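Side-chain contacts in Udp-n-acetylglucosamine pyrophosphorylase (Trypanosoma brucei, PDB 4BQH), which probably catalyses the transfer of a uridylyl group from UTP to N-acetyl-alpha-D-glucosamine 1-phosphate, giving UDP-N-acetyl-alpha-D-glucosamine and diphosphate: residues 341-344 against 349-352; 314-319 against 428-433; 319-324 against 328-333; 81-86 against 294-299; 434-439 against 444-449. All coordinates share one frame; numbering follows the deposited sequence.

Contact 1. Residues 341-344 against 349-352; sequences KEID and ELKF
E342 and K351 meet at their charged ends, OE1 of E342 lying 2.8 Å from NZ of K351 in a salt bridge. The ammonium comes to the anti side of that oxygen, 33° out of the carboxylate plane, so this is a one-armed grip on a single oxygen. K351 suits its place because its four methylenes are as useful as its charge: the chain runs fully extended beyond CG, CD resting 3.8 Å from CB of E342 and CE 3.5 Å from the carbonyl O of I343. A water that donates to I343 O also accepts a weak bond from NZ of K351, adding a weak water-mediated link to the opposing backbone.

The two backbones meet at a single beta bridge, I343 with L350. K351 N donates to E342 O, and D344 N donates to E349 O at 2.8 Å, both nearly straight. The aliphatic side chains of the bridged pair touch as well: in I343 a chi2 of -56° swings CD1 round to within 3.9 Å of CD2 of L350. CD2 of L350 also touches the carbonyl O of K341.

K341 and D344 find their charge partners outside the two segments: K341 bonds to D315 and Y333, D344 to K79. All this belongs to the loop that leads from strand 327-331 to strand 355-357, a surface loop whose L350 leans on K311 and P314, and whose buried F352 packs on V320 and V322 of strand 320-324.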
# COMPACT_ATOMS: atom_id res chain seq x y z
N LYS A 341 -17.06 9.12 -18.93
CA LYS A 341 -18.06 8.06 -18.84
C LYS A 341 -18.47 7.56 -20.22
O LYS A 341 -19.47 6.85 -20.38
CB LYS A 341 -19.27 8.57 -18.08
CG LYS A 341 -18.91 9.09 -16.70
CD LYS A 341 -20.13 9.57 -15.94
CE LYS A 341 -19.72 9.94 -14.52
NZ LYS A 341 -20.83 10.54 -13.74
N GLU A 342 -17.68 7.93 -21.22
CA GLU A 342 -17.87 7.41 -22.56
C GLU A 342 -17.54 5.93 -22.67
O GLU A 342 -16.66 5.40 -21.98
CB GLU A 342 -17.08 8.22 -23.58
CG GLU A 342 -17.84 9.45 -24.03
CD GLU A 342 -17.03 10.36 -24.94
OE1 GLU A 342 -15.99 9.91 -25.47
OE2 GLU A 342 -17.45 11.52 -25.09
N ILE A 343 -18.27 5.29 -23.56
CA ILE A 343 -18.18 3.90 -23.83
C ILE A 343 -17.42 3.72 -25.14
O ILE A 343 -17.63 4.48 -26.09
CB ILE A 343 -19.62 3.35 -23.96
CG1 ILE A 343 -20.34 3.40 -22.61
CG2 ILE A 343 -19.64 1.98 -24.62
CD1 ILE A 343 -19.63 2.69 -21.47
N ASP A 344 -16.52 2.75 -25.18
CA ASP A 344 -15.91 2.33 -26.42
C ASP A 344 -16.95 1.58 -27.26
O ASP A 344 -17.57 0.62 -26.79
CB ASP A 344 -14.70 1.44 -26.13
CG ASP A 344 -13.82 1.24 -27.34
OD1 ASP A 344 -14.17 0.38 -28.18
OD2 ASP A 344 -12.78 1.93 -27.44
N GLU A 349 -17.26 -1.24 -23.26
CA GLU A 349 -16.59 -0.94 -21.99
C GLU A 349 -16.25 0.55 -21.90
O GLU A 349 -16.01 1.19 -22.93
CB GLU A 349 -15.32 -1.80 -21.83
CG GLU A 349 -15.63 -3.29 -21.66
CD GLU A 349 -14.41 -4.15 -21.38
OE1 GLU A 349 -13.26 -3.75 -21.70
OE2 GLU A 349 -14.59 -5.27 -20.83
N LEU A 350 -16.22 1.10 -20.68
CA LEU A 350 -15.80 2.49 -20.49
C LEU A 350 -14.44 2.72 -21.12
O LEU A 350 -13.57 1.86 -21.06
CB LEU A 350 -15.72 2.85 -19.00
CG LEU A 350 -17.00 2.93 -18.15
CD1 LEU A 350 -16.62 2.90 -16.68
CD2 LEU A 350 -17.80 4.20 -18.43
N LYS A 351 -14.26 3.90 -21.72
CA LYS A 351 -12.98 4.29 -22.31
C LYS A 351 -11.92 4.49 -21.22
O LYS A 351 -10.76 4.12 -21.41
CB LYS A 351 -13.14 5.58 -23.12
CG LYS A 351 -13.91 5.39 -24.43
CD LYS A 351 -14.00 6.69 -25.23
CE LYS A 351 -14.79 6.50 -26.53
NZ LYS A 351 -15.23 7.81 -27.10
N PHE A 352 -12.33 5.06 -20.09
CA PHE A 352 -11.42 5.25 -18.95
C PHE A 352 -11.76 4.20 -17.92
O PHE A 352 -12.66 4.39 -17.10
CB PHE A 352 -11.58 6.64 -18.36
CG PHE A 352 -11.06 7.74 -19.24
CD1 PHE A 352 -9.73 8.16 -19.13
CD2 PHE A 352 -11.90 8.38 -20.16
CE1 PHE A 352 -9.25 9.20 -19.93
CE2 PHE A 352 -11.41 9.41 -20.97
CZ PHE A 352 -10.09 9.82 -20.85
O HOH W 1 -17.42 5.71 -28.60

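Contact 2. Residues 314-319 against 428-433; sequences PDERVG and VDRDDE
E316 and R430 form a bidentate, end-on salt bridge in this GT-A type nucleotidyltransferase, which joins the loop before strand 320-324 to the short, weakly bonded helix 430-433, more than 100 residues further on. The arginine offers NH1 and NH2, one to each carboxylate oxygen: NH1 of R430 lies 2.8 Å from OE2 of E316, and NH2 of R430 lies 2.9 Å from OE1 of E316. Both oxygens are met on the syn side, but the carboxylate and guanidinium planes are turned 41° apart, so the fork is twisted. The NH1 bond is the straighter of the two.

The conformations explain how these side chains span the gap. E316 sets CG anti to its backbone N (chi1 -170°) and stays extended, pushing its carboxylate straight out of the loop. R430 starts likewise, then bends at chi3 (-61°), which turns the guanidinium end-on to the incoming acid. The residue types match: the carboxylate has two acceptor oxygens, spaced to meet the two terminal N-H donors NH1 and NH2 of the arginine.

Second partners hold both groups in place. OE1 of E316 also accepts from the backbone N of R312, and NH2 of R430 also donates to the carbonyl of P310, so the residues following strand 304-309 steady the pair; on the next residue, D431 forms a salt bridge with R312. Besides its bond to NH1, OE2 of E316 is 3.3 Å from NH2 of R430.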
# COMPACT_ATOMS: atom_id res chain seq x y z
N PRO A 314 -20.01 3.51 -14.33
CA PRO A 314 -19.53 4.85 -14.73
C PRO A 314 -19.40 5.85 -13.59
O PRO A 314 -18.50 6.70 -13.62
CB PRO A 314 -20.56 5.29 -15.80
CG PRO A 314 -21.77 4.44 -15.53
CD PRO A 314 -21.23 3.12 -15.05
N ASP A 315 -20.27 5.74 -12.57
CA ASP A 315 -20.29 6.68 -11.46
C ASP A 315 -19.47 6.29 -10.24
O ASP A 315 -19.51 6.99 -9.21
CB ASP A 315 -21.74 6.98 -11.03
CG ASP A 315 -22.56 7.64 -12.12
OD1 ASP A 315 -21.97 8.11 -13.13
OD2 ASP A 315 -23.80 7.73 -11.96
N GLU A 316 -18.70 5.20 -10.33
CA GLU A 316 -17.84 4.84 -9.19
C GLU A 316 -16.88 5.98 -8.83
O GLU A 316 -16.18 6.50 -9.70
CB GLU A 316 -17.05 3.56 -9.43
CG GLU A 316 -16.36 3.08 -8.16
CD GLU A 316 -15.39 1.94 -8.37
OE1 GLU A 316 -15.27 1.46 -9.52
OE2 GLU A 316 -14.74 1.54 -7.38
N ARG A 317 -16.86 6.36 -7.56
CA ARG A 317 -16.01 7.47 -7.12
C ARG A 317 -14.58 7.00 -6.86
O ARG A 317 -14.17 6.87 -5.71
CB ARG A 317 -16.57 8.13 -5.85
CG ARG A 317 -18.00 8.65 -6.00
CD ARG A 317 -18.43 9.31 -4.69
NE ARG A 317 -18.36 10.78 -4.73
CZ ARG A 317 -17.24 11.53 -4.75
NH1 ARG A 317 -16.03 10.98 -4.75
NH2 ARG A 317 -17.35 12.85 -4.78
N VAL A 318 -13.83 6.76 -7.93
CA VAL A 318 -12.46 6.29 -7.83
C VAL A 318 -11.64 7.04 -8.90
O VAL A 318 -12.19 7.50 -9.89
CB VAL A 318 -12.39 4.77 -8.06
CG1 VAL A 318 -12.90 4.41 -9.44
CG2 VAL A 318 -10.98 4.22 -7.86
N GLY A 319 -10.34 7.18 -8.68
CA GLY A 319 -9.50 7.85 -9.67
C GLY A 319 -9.19 6.87 -10.79
O GLY A 319 -9.19 5.67 -10.57
N VAL A 428 -6.08 -5.98 -13.08
CA VAL A 428 -6.30 -7.20 -12.30
C VAL A 428 -7.78 -7.33 -11.90
O VAL A 428 -8.56 -6.40 -12.03
CB VAL A 428 -5.40 -7.28 -11.03
CG1 VAL A 428 -3.93 -7.30 -11.41
CG2 VAL A 428 -5.70 -6.15 -10.04
N ASP A 429 -8.12 -8.52 -11.40
CA ASP A 429 -9.44 -8.90 -10.98
C ASP A 429 -9.73 -8.32 -9.58
O ASP A 429 -9.15 -8.78 -8.60
CB ASP A 429 -9.44 -10.45 -10.96
CG ASP A 429 -10.82 -11.05 -10.97
OD1 ASP A 429 -11.71 -10.53 -10.26
OD2 ASP A 429 -10.98 -12.09 -11.70
N ARG A 430 -10.64 -7.36 -9.49
CA ARG A 430 -10.87 -6.62 -8.24
C ARG A 430 -11.20 -7.57 -7.10
O ARG A 430 -10.69 -7.43 -5.99
CB ARG A 430 -12.00 -5.59 -8.41
CG ARG A 430 -12.25 -4.76 -7.14
CD ARG A 430 -13.52 -3.92 -7.26
NE ARG A 430 -13.44 -2.97 -8.37
CZ ARG A 430 -13.58 -1.65 -8.26
NH1 ARG A 430 -13.77 -1.08 -7.07
NH2 ARG A 430 -13.51 -0.88 -9.34
N ASP A 431 -12.04 -8.54 -7.39
CA ASP A 431 -12.52 -9.41 -6.34
C ASP A 431 -11.45 -10.38 -5.83
O ASP A 431 -11.66 -11.03 -4.81
CB ASP A 431 -13.79 -10.12 -6.79
CG ASP A 431 -15.00 -9.18 -6.83
OD1 ASP A 431 -14.85 -7.95 -6.70
OD2 ASP A 431 -16.11 -9.68 -6.98
N ASP A 432 -10.30 -10.45 -6.52
CA ASP A 432 -9.17 -11.26 -6.07
C ASP A 432 -8.10 -10.41 -5.37
O ASP A 432 -7.21 -10.95 -4.70
CB ASP A 432 -8.52 -11.99 -7.26
CG ASP A 432 -9.39 -13.11 -7.84
OD1 ASP A 432 -10.28 -13.64 -7.11
OD2 ASP A 432 -9.17 -13.47 -9.02
N GLU A 433 -8.18 -9.08 -5.52
CA GLU A 433 -7.03 -8.23 -5.29
C GLU A 433 -7.31 -7.00 -4.42
O GLU A 433 -6.38 -6.40 -3.94
CB GLU A 433 -6.47 -7.77 -6.64
CG GLU A 433 -5.88 -8.87 -7.52
CD GLU A 433 -4.37 -9.01 -7.37
OE1 GLU A 433 -3.72 -8.07 -6.91
OE2 GLU A 433 -3.83 -10.07 -7.73

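Contact 3. Residues 319-324 against 328-333; sequences GVFVRA and WGVVEY
V320 to R323 and W328 to V331 pair as the two strands of an antiparallel beta hairpin. Four backbone hydrogen bonds link V320 with V331 and V322 with G329, one in each direction for each pair, while F321 with V330 and R323 with W328 are the non-hydrogen-bonded pairs.

Contacts with ring faces dominate the side bearing F321, R323, W328 and V330. CG2 of V330 sits 3.6 Å from the centroid of the F321 ring, 12° off its normal, a CH-pi contact in which the valine methyl lies over the flat ring face. In the next pair CB of R323 lies 3.7 Å above the six-membered ring of W328, almost exactly on its normal. The arginine chain continues across the indole, bringing CD near NE1. F423 stacks on W328 and also packs against F321.

Apolar packing marks the other side, where CG2 of V322 and CG2 of V331 touch at 3.7 Å. G319 CA lies 3.7 Å from CG1 of V330 and from OE1 of E332, leaving no room for a side chain.

The polar ends of the arginine and indole share one water, which accepts from NE1 of W328 at 3.0 Å and from NH1 of R323 at 3.2 Å.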
# COMPACT_ATOMS: atom_id res chain seq x y z
N GLY A 319 -10.34 7.18 -8.68
CA GLY A 319 -9.50 7.85 -9.67
C GLY A 319 -9.19 6.87 -10.79
O GLY A 319 -9.19 5.67 -10.57
N VAL A 320 -8.95 7.39 -12.00
CA VAL A 320 -8.57 6.53 -13.14
C VAL A 320 -7.25 6.98 -13.72
O VAL A 320 -6.90 8.17 -13.66
CB VAL A 320 -9.62 6.47 -14.26
CG1 VAL A 320 -10.93 5.83 -13.74
CG2 VAL A 320 -9.89 7.87 -14.83
N PHE A 321 -6.48 6.00 -14.23
CA PHE A 321 -5.20 6.34 -14.85
C PHE A 321 -5.37 6.92 -16.24
O PHE A 321 -6.22 6.46 -17.04
CB PHE A 321 -4.27 5.13 -14.91
CG PHE A 321 -3.53 4.92 -13.63
CD1 PHE A 321 -4.10 4.17 -12.62
CD2 PHE A 321 -2.29 5.52 -13.41
CE1 PHE A 321 -3.44 4.00 -11.41
CE2 PHE A 321 -1.60 5.34 -12.21
CZ PHE A 321 -2.21 4.59 -11.20
N VAL A 322 -4.59 7.96 -16.50
CA VAL A 322 -4.61 8.66 -17.80
C VAL A 322 -3.18 9.02 -18.19
O VAL A 322 -2.28 9.06 -17.34
CB VAL A 322 -5.44 9.97 -17.74
CG1 VAL A 322 -6.83 9.72 -17.15
CG2 VAL A 322 -4.73 11.03 -16.91
N ARG A 323 -2.98 9.29 -19.47
CA ARG A 323 -1.73 9.87 -19.94
C ARG A 323 -2.04 11.23 -20.56
O ARG A 323 -2.92 11.34 -21.42
CB ARG A 323 -1.05 8.97 -20.97
CG ARG A 323 0.41 9.35 -21.18
CD ARG A 323 1.08 8.52 -22.25
NE ARG A 323 0.60 8.87 -23.58
CZ ARG A 323 0.90 8.19 -24.68
NH1 ARG A 323 1.67 7.12 -24.61
NH2 ARG A 323 0.41 8.59 -25.85
N ALA A 324 -1.34 12.26 -20.11
CA ALA A 324 -1.56 13.62 -20.61
C ALA A 324 -0.25 14.19 -21.07
O ALA A 324 0.70 14.28 -20.29
CB ALA A 324 -2.16 14.48 -19.52
N TRP A 328 2.08 10.03 -17.32
CA TRP A 328 1.06 9.22 -16.65
C TRP A 328 0.69 9.78 -15.31
O TRP A 328 1.56 10.24 -14.55
CB TRP A 328 1.57 7.81 -16.45
CG TRP A 328 1.58 7.07 -17.75
CD1 TRP A 328 2.66 6.86 -18.60
CD2 TRP A 328 0.43 6.45 -18.41
NE1 TRP A 328 2.26 6.15 -19.72
CE2 TRP A 328 0.94 5.86 -19.65
CE3 TRP A 328 -0.91 6.30 -18.10
CZ2 TRP A 328 0.11 5.18 -20.54
CZ3 TRP A 328 -1.74 5.61 -19.00
CH2 TRP A 328 -1.24 5.07 -20.20
N GLY A 329 -0.59 9.70 -14.97
CA GLY A 329 -1.09 10.16 -13.70
C GLY A 329 -2.51 9.65 -13.47
O GLY A 329 -2.99 8.77 -14.19
N VAL A 330 -3.16 10.21 -12.46
CA VAL A 330 -4.53 9.80 -12.10
C VAL A 330 -5.43 11.02 -12.09
O VAL A 330 -5.05 12.09 -11.56
CB VAL A 330 -4.57 9.10 -10.73
CG1 VAL A 330 -6.01 8.88 -10.23
CG2 VAL A 330 -3.83 7.77 -10.78
N VAL A 331 -6.61 10.86 -12.66
CA VAL A 331 -7.63 11.92 -12.60
C VAL A 331 -8.69 11.42 -11.64
O VAL A 331 -9.30 10.37 -11.88
CB VAL A 331 -8.25 12.22 -13.98
CG1 VAL A 331 -9.48 13.11 -13.83
CG2 VAL A 331 -7.21 12.88 -14.89
N GLU A 332 -8.88 12.17 -10.55
CA GLU A 332 -9.81 11.79 -9.49
C GLU A 332 -11.25 12.03 -9.94
O GLU A 332 -11.49 12.81 -10.87
CB GLU A 332 -9.48 12.57 -8.19
CG GLU A 332 -8.00 12.53 -7.76
CD GLU A 332 -7.60 11.31 -6.92
OE1 GLU A 332 -7.85 10.15 -7.32
OE2 GLU A 332 -7.00 11.52 -5.84
N TYR A 333 -12.21 11.36 -9.29
CA TYR A 333 -13.59 11.43 -9.74
C TYR A 333 -14.16 12.86 -9.73
O TYR A 333 -14.98 13.19 -10.59
CB TYR A 333 -14.50 10.49 -8.92
CG TYR A 333 -15.91 10.37 -9.50
CD1 TYR A 333 -16.16 9.57 -10.63
CD2 TYR A 333 -17.00 11.04 -8.92
CE1 TYR A 333 -17.44 9.45 -11.15
CE2 TYR A 333 -18.28 10.93 -9.43
CZ TYR A 333 -18.50 10.14 -10.55
OH TYR A 333 -19.77 10.02 -11.05
O HOH W 2 3.28 5.41 -22.43

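Contact 4. Residues 81-86 against 294-299; sequences SFFDIS and IGYAIE
The backbones of F83 and Y296 stay well apart, their CA atoms 8.7 Å from each other, so short strand 83-84 meets helix 291-300 through these two side chains alone. Each sets its ring carbon CG anti to the backbone N (chi1 -172° for F83, -176° for Y296), which sends both chains into the gap, where they slide past one another in opposite directions.

The touch is made by the CB of F83 as much as by its ring. CB of F83 lies 3.4 Å from CZ of Y296 and equally near its OH, while CD2 of F83 stands 3.7 Å above one face of the tyrosine ring, offset toward the rim. The two rings are neither stacked nor edge-to-face: their centroids are 5.0 Å apart and the planes tilted by 37°. I85 CG2 lies over one face of F83, R97 makes a cation-pi contact with the same ring, and L101 of helix 95-110 adds to its packing. R424 of strand 423-427 touches Y296.

With no hydrogen bond across it, the contact rests on dispersion and the exclusion of water. Phenylalanine and tyrosine suit this buried site because long, flat aromatic side chains bridge the gap between the strand and the helix.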
# COMPACT_ATOMS: atom_id res chain seq x y z
N SER A 81 -3.55 -2.19 -24.82
CA SER A 81 -2.12 -1.81 -24.65
C SER A 81 -1.42 -2.26 -23.35
O SER A 81 -0.20 -2.16 -23.23
CB SER A 81 -1.95 -0.30 -24.82
OG SER A 81 -2.45 0.41 -23.68
N PHE A 82 -2.19 -2.77 -22.39
CA PHE A 82 -1.66 -3.09 -21.06
C PHE A 82 -1.94 -4.55 -20.76
O PHE A 82 -2.82 -5.15 -21.37
CB PHE A 82 -2.31 -2.18 -20.02
CG PHE A 82 -3.82 -2.12 -20.11
CD1 PHE A 82 -4.62 -3.03 -19.41
CD2 PHE A 82 -4.44 -1.14 -20.89
CE1 PHE A 82 -6.02 -2.95 -19.49
CE2 PHE A 82 -5.82 -1.07 -20.98
CZ PHE A 82 -6.61 -1.97 -20.28
N PHE A 83 -1.20 -5.12 -19.80
CA PHE A 83 -1.37 -6.52 -19.42
C PHE A 83 -2.69 -6.61 -18.63
O PHE A 83 -2.84 -5.95 -17.58
CB PHE A 83 -0.18 -6.90 -18.54
CG PHE A 83 -0.07 -8.37 -18.19
CD1 PHE A 83 -0.50 -9.37 -19.07
CD2 PHE A 83 0.51 -8.73 -16.99
CE1 PHE A 83 -0.36 -10.72 -18.72
CE2 PHE A 83 0.66 -10.07 -16.63
CZ PHE A 83 0.21 -11.06 -17.50
N ASP A 84 -3.64 -7.38 -19.17
CA ASP A 84 -4.96 -7.48 -18.58
C ASP A 84 -5.23 -8.92 -18.13
O ASP A 84 -5.44 -9.80 -18.94
CB ASP A 84 -6.01 -6.96 -19.56
CG ASP A 84 -7.39 -6.77 -18.92
OD1 ASP A 84 -7.68 -7.40 -17.89
OD2 ASP A 84 -8.17 -5.95 -19.46
N ILE A 85 -5.22 -9.13 -16.82
CA ILE A 85 -5.54 -10.44 -16.26
C ILE A 85 -6.79 -10.37 -15.36
O ILE A 85 -6.90 -11.09 -14.38
CB ILE A 85 -4.29 -11.04 -15.57
CG1 ILE A 85 -3.73 -10.09 -14.51
CG2 ILE A 85 -3.22 -11.33 -16.62
CD1 ILE A 85 -2.56 -10.65 -13.72
N SER A 86 -7.74 -9.54 -15.77
CA SER A 86 -8.83 -9.10 -14.88
C SER A 86 -10.03 -10.05 -14.82
O SER A 86 -10.98 -9.78 -14.10
CB SER A 86 -9.29 -7.67 -15.22
OG SER A 86 -9.86 -7.61 -16.52
N ILE A 294 5.86 -8.66 -9.94
CA ILE A 294 7.33 -8.52 -9.96
C ILE A 294 7.94 -8.98 -11.29
O ILE A 294 8.79 -8.27 -11.86
CB ILE A 294 7.96 -9.27 -8.77
CG1 ILE A 294 7.49 -8.63 -7.45
CG2 ILE A 294 9.49 -9.31 -8.88
CD1 ILE A 294 7.68 -9.57 -6.25
N GLY A 295 7.51 -10.13 -11.77
CA GLY A 295 8.01 -10.68 -13.05
C GLY A 295 7.67 -9.76 -14.21
O GLY A 295 8.51 -9.50 -15.10
N TYR A 296 6.46 -9.22 -14.20
CA TYR A 296 6.04 -8.25 -15.22
C TYR A 296 6.94 -7.01 -15.20
O TYR A 296 7.38 -6.54 -16.25
CB TYR A 296 4.58 -7.85 -14.97
CG TYR A 296 3.95 -6.93 -15.99
CD1 TYR A 296 3.95 -7.23 -17.37
CD2 TYR A 296 3.28 -5.79 -15.56
CE1 TYR A 296 3.33 -6.36 -18.28
CE2 TYR A 296 2.67 -4.91 -16.45
CZ TYR A 296 2.70 -5.20 -17.80
OH TYR A 296 2.05 -4.29 -18.61
N ALA A 297 7.21 -6.47 -14.02
CA ALA A 297 8.09 -5.30 -13.95
C ALA A 297 9.46 -5.61 -14.54
O ALA A 297 10.01 -4.82 -15.29
CB ALA A 297 8.23 -4.81 -12.51
N ILE A 298 9.99 -6.78 -14.19
CA ILE A 298 11.34 -7.16 -14.62
C ILE A 298 11.39 -7.35 -16.15
O ILE A 298 12.29 -6.79 -16.82
CB ILE A 298 11.82 -8.41 -13.89
CG1 ILE A 298 12.11 -8.04 -12.42
CG2 ILE A 298 13.09 -8.97 -14.55
CD1 ILE A 298 12.31 -9.21 -11.48
N GLU A 299 10.44 -8.10 -16.68
CA GLU A 299 10.44 -8.42 -18.12
C GLU A 299 10.13 -7.21 -18.97
O GLU A 299 10.65 -7.09 -20.10
CB GLU A 299 9.50 -9.62 -18.41
CG GLU A 299 10.01 -10.94 -17.79
CD GLU A 299 11.36 -11.41 -18.35
OE1 GLU A 299 11.65 -11.22 -19.54
OE2 GLU A 299 12.17 -11.96 -17.58

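Contact 5. Residues 434-439 against 444-449; sequences FGPVKN and ASDTPA
D446 O accepts two backbone hydrogen bonds, from K438 N and N439 N, each at 2.9 Å and each 166° at the hydrogen, and so clasps the loop that leads into helix 448-471 just before the helix N-cap. The two donors differ in approach: K438 N is tilted 18° from the carbonyl plane, whereas N439 N stands well above it. D446 has the positive phi of a left-handed conformation, which turns its carbonyl to face both successive amides.

T447 follows as the N-cap. Its OG1, held between the backbone N and the carbonyl carbon (chi1 69°), bonds to the backbone N of D450; threonine suits an N-cap because its short side chain can bring a hydroxyl oxygen back to accept from an N-H of the first turn. A water donates to P436 O and T447 O, linking the two segments beside this cap.

Packing surrounds these bonds. CG1 of V437 meets CG of P448 at 3.6 Å, the side chains crossing at about a right angle; a proline suits the first turn because its lack of an N-H costs nothing there. K438 runs alongside D446, its CD 3.6 Å from OD2 of D446, while NZ of K438 stays 5.3 Å from OD2 of D446, not in contact. The ring of P436 borders the same carboxylate. N439 O meets the cap residue and its successor, 3.3 Å from CA of T447 (a CA-H...O contact) and 3.3 Å from CD of P448.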
# COMPACT_ATOMS: atom_id res chain seq x y z
N PHE A 434 -8.57 -6.63 -4.22
CA PHE A 434 -8.86 -5.35 -3.60
C PHE A 434 -10.12 -5.42 -2.74
O PHE A 434 -11.23 -5.42 -3.28
CB PHE A 434 -9.02 -4.29 -4.73
CG PHE A 434 -9.30 -2.88 -4.24
CD1 PHE A 434 -8.35 -2.17 -3.52
CD2 PHE A 434 -10.52 -2.27 -4.53
CE1 PHE A 434 -8.63 -0.88 -3.06
CE2 PHE A 434 -10.80 -0.97 -4.12
CZ PHE A 434 -9.85 -0.27 -3.40
N GLY A 435 -9.92 -5.43 -1.42
CA GLY A 435 -10.99 -5.50 -0.39
C GLY A 435 -10.59 -4.59 0.76
O GLY A 435 -10.11 -5.06 1.81
N PRO A 436 -10.73 -3.28 0.56
CA PRO A 436 -10.30 -2.30 1.55
C PRO A 436 -11.24 -2.29 2.75
O PRO A 436 -12.46 -2.27 2.60
CB PRO A 436 -10.34 -0.97 0.78
CG PRO A 436 -11.35 -1.18 -0.27
CD PRO A 436 -11.33 -2.65 -0.63
N VAL A 437 -10.65 -2.34 3.94
CA VAL A 437 -11.41 -2.31 5.18
C VAL A 437 -11.31 -0.90 5.74
O VAL A 437 -10.30 -0.51 6.31
CB VAL A 437 -10.87 -3.34 6.19
CG1 VAL A 437 -11.74 -3.32 7.43
CG2 VAL A 437 -10.83 -4.74 5.56
N LYS A 438 -12.38 -0.12 5.52
CA LYS A 438 -12.34 1.32 5.77
C LYS A 438 -13.49 1.82 6.62
O LYS A 438 -13.32 2.78 7.36
CB LYS A 438 -12.35 2.08 4.44
CG LYS A 438 -11.15 1.83 3.52
CD LYS A 438 -11.34 2.53 2.18
CE LYS A 438 -11.32 4.05 2.32
NZ LYS A 438 -10.07 4.63 1.77
N ASN A 439 -14.66 1.20 6.50
CA ASN A 439 -15.88 1.71 7.19
C ASN A 439 -16.44 0.70 8.14
O ASN A 439 -16.39 -0.49 7.85
CB ASN A 439 -16.96 2.05 6.16
CG ASN A 439 -16.50 3.09 5.17
OD1 ASN A 439 -16.72 2.95 3.97
ND2 ASN A 439 -15.88 4.14 5.66
N ALA A 444 -22.31 1.40 3.98
CA ALA A 444 -22.70 1.07 2.60
C ALA A 444 -21.65 0.36 1.74
O ALA A 444 -21.99 -0.26 0.72
CB ALA A 444 -23.19 2.33 1.88
N SER A 445 -20.38 0.43 2.13
CA SER A 445 -19.31 -0.13 1.32
C SER A 445 -18.02 -0.20 2.12
O SER A 445 -17.91 0.42 3.18
CB SER A 445 -19.07 0.76 0.10
OG SER A 445 -18.40 1.94 0.49
N ASP A 446 -17.05 -0.95 1.60
CA ASP A 446 -15.71 -1.03 2.21
C ASP A 446 -15.73 -1.39 3.70
O ASP A 446 -14.93 -0.88 4.49
CB ASP A 446 -14.92 0.27 2.00
CG ASP A 446 -14.65 0.59 0.54
OD1 ASP A 446 -14.83 -0.28 -0.34
OD2 ASP A 446 -14.24 1.75 0.27
N THR A 447 -16.63 -2.29 4.10
CA THR A 447 -16.69 -2.75 5.48
C THR A 447 -15.87 -4.05 5.65
O THR A 447 -15.55 -4.71 4.65
CB THR A 447 -18.14 -3.07 5.90
OG1 THR A 447 -18.56 -4.23 5.20
CG2 THR A 447 -19.08 -1.90 5.59
N PRO A 448 -15.54 -4.41 6.91
CA PRO A 448 -14.87 -5.69 7.15
C PRO A 448 -15.67 -6.85 6.58
O PRO A 448 -15.11 -7.72 5.95
CB PRO A 448 -14.78 -5.76 8.69
CG PRO A 448 -14.74 -4.32 9.10
CD PRO A 448 -15.72 -3.66 8.17
N ALA A 449 -17.00 -6.85 6.76
CA ALA A 449 -17.79 -7.95 6.23
C ALA A 449 -17.72 -8.05 4.72
O ALA A 449 -17.78 -9.16 4.18
CB ALA A 449 -19.25 -7.82 6.69
O HOH W 3 -14.33 -4.09 1.91

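In the fold
Along the chain contact 4 opens first, near residue 81, and closes on helix 291-300; contacts 3 and 1 then follow in series within the span bridged by contact 2, and contact 5 comes last. Contacts 1, 2 and 3 form one cluster, each pair of centres about 14 Å apart: K341 ties contact 1 to both of the others, and contacts 2 and 3 share G319. Contact 4, its centre about 18 Å from that of contact 2, touches it beside the parallel pairing of strands 83-84 and 423-427. Contact 5 continues segment 428-433 towards helix 448-471. Contacts 2 and 4 join distant parts: the loop before the hairpin to helix 430-433, just after strand 423-427, and strand 83-84 to helix 291-300.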